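Local structure of N-acetyl-beta-D glucosaminidase (Rhizomucor miehei CAU432, 4ZM6) at residues T176-F181 with K214-A219; M127-A132 with P225-V230. The protein probably hydrolyses terminal N-acetylglucosamine residues as a family 3 glycoside hydrolase and also carries a GCN5-related glucosamine N-acetyltransferase region that binds acetyl-CoA. All coordinates share one frame; numbering follows the deposited sequence.

Contact 1. Residues T176-F181 with K214-A219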
loop_
_atom_site.group_PDB
_atom_site.type_symbol
_atom_site.label_atom_id
_atom_site.label_comp_id
_atom_site.label_asym_id
_atom_site.label_seq_id
_atom_site.Cartn_x
_atom_site.Cartn_y
_atom_site.Cartn_z
ATOM N N THR A 176 -12.445 -3.068 23.147
ATOM C CA THR A 176 -11.004 -2.847 22.995
ATOM C C THR A 176 -10.622 -1.371 23.003
ATOM O O THR A 176 -11.466 -0.486 22.874
ATOM C CB THR A 176 -10.451 -3.499 21.705
ATOM O OG1 THR A 176 -11.141 -2.989 20.555
ATOM C CG2 THR A 176 -10.598 -5.011 21.761
ATOM N N SER A 177 -9.327 -1.133 23.172
ATOM C CA SER A 177 -8.754 0.203 23.139
ATOM C C SER A 177 -7.354 0.090 22.577
ATOM O O SER A 177 -6.458 -0.443 23.230
ATOM C CB SER A 177 -8.692 0.815 24.536
ATOM O OG SER A 177 -9.988 0.988 25.070
ATOM N N ILE A 178 -7.175 0.564 21.349
ATOM C CA ILE A 178 -5.845 0.610 20.760
ATOM C C ILE A 178 -5.094 1.797 21.374
ATOM O O ILE A 178 -5.650 2.895 21.510
ATOM C CB ILE A 178 -5.867 0.648 19.211
ATOM C CG1 ILE A 178 -6.764 1.759 18.670
ATOM C CG2 ILE A 178 -6.345 -0.688 18.669
ATOM C CD1 ILE A 178 -6.490 2.089 17.224
ATOM N N LYS A 179 -3.847 1.558 21.772
ATOM C CA LYS A 179 -3.069 2.549 22.505
ATOM C C LYS A 179 -1.593 2.457 22.153
ATOM O O LYS A 179 -1.150 1.410 21.693
ATOM C CB LYS A 179 -3.253 2.335 24.005
ATOM C CG LYS A 179 -3.186 0.885 24.454
ATOM C CD LYS A 179 -2.813 0.779 25.927
ATOM C CE LYS A 179 -3.441 -0.439 26.582
ATOM N NZ LYS A 179 -2.734 -0.870 27.820
ATOM N N HIS A 180 -0.810 3.517 22.373
ATOM C CA HIS A 180 -1.234 4.777 22.989
ATOM C C HIS A 180 -1.143 5.875 21.952
ATOM O O HIS A 180 -0.042 6.259 21.549
ATOM C CB HIS A 180 -0.313 5.133 24.157
ATOM C CG HIS A 180 -0.204 4.061 25.190
ATOM N ND1 HIS A 180 -0.944 4.067 26.351
ATOM C CD2 HIS A 180 0.552 2.941 25.231
ATOM C CE1 HIS A 180 -0.640 3.000 27.069
ATOM N NE2 HIS A 180 0.264 2.300 26.410
ATOM N N PHE A 181 -2.291 6.384 21.521
ATOM C CA PHE A 181 -2.326 7.366 20.448
ATOM C C PHE A 181 -1.593 8.628 20.893
ATOM O O PHE A 181 -1.780 9.071 22.026
ATOM C CB PHE A 181 -3.777 7.691 20.079
ATOM C CG PHE A 181 -3.919 8.486 18.815
ATOM C CD1 PHE A 181 -3.951 7.851 17.580
ATOM C CD2 PHE A 181 -4.021 9.869 18.857
ATOM C CE1 PHE A 181 -4.083 8.578 16.406
ATOM C CE2 PHE A 181 -4.156 10.604 17.691
ATOM C CZ PHE A 181 -4.187 9.958 16.463
ATOM N N LYS A 214 -3.865 3.921 11.789
ATOM C CA LYS A 214 -4.600 4.157 10.555
ATOM C C LYS A 214 -5.214 2.860 10.052
ATOM O O LYS A 214 -6.386 2.825 9.680
ATOM C CB LYS A 214 -3.691 4.745 9.472
ATOM C CG LYS A 214 -4.454 5.212 8.242
ATOM C CD LYS A 214 -3.590 5.233 6.991
ATOM C CE LYS A 214 -4.401 5.672 5.781
ATOM N NZ LYS A 214 -3.546 6.323 4.750
ATOM N N LYS A 215 -4.417 1.799 10.046
ATOM C CA LYS A 215 -4.861 0.518 9.523
ATOM C C LYS A 215 -6.009 -0.066 10.348
ATOM O O LYS A 215 -6.931 -0.659 9.793
ATOM C CB LYS A 215 -3.686 -0.458 9.437
ATOM C CG LYS A 215 -4.014 -1.765 8.728
ATOM C CD LYS A 215 -2.847 -2.267 7.882
ATOM C CE LYS A 215 -2.942 -3.763 7.597
ATOM N NZ LYS A 215 -2.367 -4.618 8.678
ATOM N N ALA A 216 -5.964 0.122 11.662
ATOM C CA ALA A 216 -7.024 -0.357 12.545
ATOM C C ALA A 216 -8.321 0.404 12.296
ATOM O O ALA A 216 -9.378 -0.204 12.116
ATOM C CB ALA A 216 -6.600 -0.227 13.998
ATOM N N LEU A 217 -8.236 1.730 12.268
ATOM C CA LEU A 217 -9.409 2.574 12.019
ATOM C C LEU A 217 -10.085 2.263 10.680
ATOM O O LEU A 217 -11.307 2.329 10.573
ATOM C CB LEU A 217 -9.031 4.057 12.065
ATOM C CG LEU A 217 -8.483 4.610 13.389
ATOM C CD1 LEU A 217 -8.291 6.119 13.299
ATOM C CD2 LEU A 217 -9.384 4.245 14.559
ATOM N N GLU A 218 -9.287 1.915 9.673
ATOM C CA GLU A 218 -9.804 1.596 8.340
ATOM C C GLU A 218 -10.264 0.141 8.166
ATOM O O GLU A 218 -10.766 -0.216 7.103
ATOM C CB GLU A 218 -8.746 1.907 7.281
ATOM C CG GLU A 218 -8.504 3.391 7.060
ATOM C CD GLU A 218 -7.524 3.657 5.932
ATOM O OE1 GLU A 218 -7.458 4.811 5.456
ATOM O OE2 GLU A 218 -6.820 2.709 5.524
ATOM N N ALA A 219 -10.097 -0.698 9.182
ATOM C CA ALA A 219 -10.485 -2.106 9.074
ATOM C C ALA A 219 -11.972 -2.261 8.746
ATOM O O ALA A 219 -12.795 -1.416 9.110
ATOM C CB ALA A 219 -10.144 -2.851 10.356
#
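I178 reaches out from its strand and sets the tip of its longer branch against the helix 211-217, where CD1 lies 4.0 Å from CB of A216. The same methyl meets the next residue of the helix more loosely, with I178 CD1 4.5 Å from L217 CD2. CG1 stands between the backbone nitrogen and the carbonyl carbon (chi1 52°), and an extended second torsion (chi2 163°) then carries CD1 straight on toward the helix. CG2 stays further back, 4.7 Å from CB of A216. The CB of A216 points at the strand, whereas L217 leaves the helix at a slant and comes nearer through its CD2 end.

Around this small patch, I178 also packs on V166 of the helix 155-171, on L135 and on V228 of the neighbouring strand 227-230. L217 likewise has further apolar neighbours in V228, Y261 and L255, while F181 extends the apolar layer with an edge-to-face contact to F213. Backbone bonds of I178 and F181 to M229 hold the strand beside 227-230. K179, the residue after I178, sends its chain to the other side of the strand, where NZ forms salt bridges with D80 and E82. The peptide bond that follows it, before H180, is cis.

The helix thus covers the outer side of the strand in a right-handed beta-alpha-beta crossover of the kind that builds a TIM barrel. Contact between the two segments is made through methyl groups alone, so this patch holds by shape and exclusion of water and leaves the helix to be positioned jointly with its other apolar neighbours, V228 and L255 among them.

Contact 2. Residues M127-A132 with P225-V230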
loop_
_atom_site.group_PDB
_atom_site.type_symbol
_atom_site.label_atom_id
_atom_site.label_comp_id
_atom_site.label_asym_id
_atom_site.label_seq_id
_atom_site.Cartn_x
_atom_site.Cartn_y
_atom_site.Cartn_z
ATOM N N MET A 127 -15.274 -9.400 33.233
ATOM C CA MET A 127 -14.572 -8.373 32.448
ATOM C C MET A 127 -15.138 -8.310 31.048
ATOM O O MET A 127 -15.255 -9.331 30.374
ATOM C CB MET A 127 -13.068 -8.634 32.342
ATOM C CG MET A 127 -12.248 -7.882 33.364
ATOM S SD MET A 127 -12.457 -8.627 34.981
ATOM C CE MET A 127 -11.378 -10.050 34.837
ATOM N N ASN A 128 -15.455 -7.099 30.610
ATOM C CA ASN A 128 -16.072 -6.878 29.314
ATOM C C ASN A 128 -15.451 -5.689 28.576
ATOM O O ASN A 128 -16.112 -5.025 27.776
ATOM C CB ASN A 128 -17.583 -6.694 29.499
ATOM C CG ASN A 128 -17.927 -5.675 30.572
ATOM O OD1 ASN A 128 -17.053 -4.989 31.107
ATOM N ND2 ASN A 128 -19.206 -5.574 30.895
ATOM N N TRP A 129 -14.174 -5.433 28.849
ATOM C CA TRP A 129 -13.422 -4.373 28.182
ATOM C C TRP A 129 -11.942 -4.547 28.494
ATOM O O TRP A 129 -11.490 -4.217 29.585
ATOM C CB TRP A 129 -13.883 -2.983 28.638
ATOM C CG TRP A 129 -13.323 -1.836 27.817
ATOM C CD1 TRP A 129 -12.220 -1.855 27.006
ATOM C CD2 TRP A 129 -13.834 -0.500 27.755
ATOM N NE1 TRP A 129 -12.029 -0.623 26.438
ATOM C CE2 TRP A 129 -13.003 0.227 26.882
ATOM C CE3 TRP A 129 -14.918 0.149 28.351
ATOM C CZ2 TRP A 129 -13.219 1.570 26.589
ATOM C CZ3 TRP A 129 -15.135 1.486 28.062
ATOM C CH2 TRP A 129 -14.287 2.183 27.190
ATOM N N ASN A 130 -11.187 -5.062 27.532
ATOM C CA ASN A 130 -9.750 -5.155 27.682
ATOM C C ASN A 130 -9.098 -3.908 27.083
ATOM O O ASN A 130 -9.317 -3.582 25.914
ATOM C CB ASN A 130 -9.225 -6.420 27.010
ATOM C CG ASN A 130 -7.782 -6.722 27.377
ATOM O OD1 ASN A 130 -7.136 -5.965 28.109
ATOM N ND2 ASN A 130 -7.266 -7.837 26.862
ATOM N N LEU A 131 -8.309 -3.208 27.895
ATOM C CA LEU A 131 -7.580 -2.026 27.437
ATOM C C LEU A 131 -6.362 -2.509 26.658
ATOM O O LEU A 131 -5.250 -2.582 27.178
ATOM C CB LEU A 131 -7.172 -1.143 28.617
ATOM C CG LEU A 131 -8.317 -0.676 29.519
ATOM C CD1 LEU A 131 -7.763 0.001 30.764
ATOM C CD2 LEU A 131 -9.259 0.254 28.769
ATOM N N ALA A 132 -6.608 -2.860 25.405
ATOM C CA ALA A 132 -5.610 -3.479 24.549
ATOM C C ALA A 132 -6.180 -3.516 23.132
ATOM O O ALA A 132 -7.387 -3.340 22.948
ATOM C CB ALA A 132 -5.299 -4.886 25.048
ATOM N N PRO A 225 -11.388 -1.232 15.867
ATOM C CA PRO A 225 -11.548 -1.151 17.315
ATOM C C PRO A 225 -12.720 -0.270 17.721
ATOM O O PRO A 225 -13.131 0.610 16.962
ATOM C CB PRO A 225 -10.224 -0.548 17.782
ATOM C CG PRO A 225 -9.765 0.272 16.633
ATOM C CD PRO A 225 -10.265 -0.405 15.391
ATOM N N THR A 226 -13.221 -0.495 18.930
ATOM C CA THR A 226 -14.422 0.168 19.421
ATOM C C THR A 226 -14.070 1.404 20.235
ATOM O O THR A 226 -14.928 2.260 20.450
ATOM C CB THR A 226 -15.282 -0.783 20.273
ATOM O OG1 THR A 226 -14.461 -1.472 21.225
ATOM C CG2 THR A 226 -15.985 -1.797 19.389
ATOM N N SER A 227 -12.819 1.489 20.690
ATOM C CA SER A 227 -12.307 2.697 21.328
ATOM C C SER A 227 -10.820 2.917 21.030
ATOM O O SER A 227 -10.103 1.996 20.628
ATOM C CB SER A 227 -12.535 2.648 22.843
ATOM O OG SER A 227 -11.503 1.938 23.504
ATOM N N VAL A 228 -10.376 4.155 21.230
ATOM C CA VAL A 228 -8.976 4.534 21.059
ATOM C C VAL A 228 -8.503 5.269 22.311
ATOM O O VAL A 228 -9.182 6.169 22.792
ATOM C CB VAL A 228 -8.793 5.454 19.835
ATOM C CG1 VAL A 228 -7.353 5.947 19.732
ATOM C CG2 VAL A 228 -9.203 4.732 18.558
ATOM N N MET A 229 -7.340 4.888 22.833
ATOM C CA MET A 229 -6.784 5.538 24.014
ATOM C C MET A 229 -5.644 6.494 23.646
ATOM O O MET A 229 -4.722 6.136 22.910
ATOM C CB MET A 229 -6.280 4.499 25.012
ATOM C CG MET A 229 -5.877 5.083 26.361
ATOM S SD MET A 229 -5.014 3.890 27.392
ATOM C CE MET A 229 -6.377 2.833 27.865
ATOM N N VAL A 230 -5.711 7.703 24.187
ATOM C CA VAL A 230 -4.690 8.711 23.963
ATOM C C VAL A 230 -3.752 8.751 25.168
ATOM O O VAL A 230 -4.149 9.143 26.265
ATOM C CB VAL A 230 -5.331 10.094 23.756
ATOM C CG1 VAL A 230 -4.277 11.116 23.367
ATOM C CG2 VAL A 230 -6.422 10.013 22.697
#
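In the TIM-barrel domain, the short, weakly bonded strand 129-130 and the turn after it meet strand 227-230 through side chains across the intervening segment 176-181, with W129 touching S227 and L131 touching M229. OG of S227 comes up to the edge of the indole, near its plane, and lies 3.5 Å from CZ2 of W129. With NE1 of W129 3.9 Å from S227 OG, the hydroxyl makes van der Waals contact with the ring instead of a hydrogen bond. NE1 of W129 is hydrogen-bonded to S177 OG; OG of S227 probably pairs with S177 OG and T176 O, though the modelled separations are too short for the details to be relied on. CG of W129 lies anti to the backbone nitrogen (chi1 -170°), which carries the indole across toward S227.

The second pair is apolar. CE of M229 sits 4.0 Å from CD2 of L131 and 4.1 Å from CB of L131, the two side chains crossing at about a right angle. M229 runs extended through its first two torsions and bends at the sulfur (chi3 -73°), bringing its terminal methyl onto the leucine. L131 is the centre of an inverse gamma turn, closed by a weak bond from A132 N to N130 O.

S227 and M229 project from one side of their strand while V228, between them, faces I178 and F181, the alternation by which barrel strands divide their side chains between interior and helical layer.

Both contacts are buried in the glycoside hydrolase domain and share the sheet in which strands 178-181 and 227-230 are neighbours, but they use its opposite sides. Contact 1 lies between strand and helix, is wholly apolar, and extends to a partly exposed leucine. Contact 2 joins strand 227-230 to the end of a short strand and the turn that follows, all its touching residues are buried, and it mixes an apolar pair with a ring-hydroxyl pair. The two are directly connected: S177 of contact 1 bonds to W129, and S177 and T176 are probable hydrogen-bond partners of S227. Along the chain contact 1 is nested within contact 2, and helix 211-217 leads into strand 227-230.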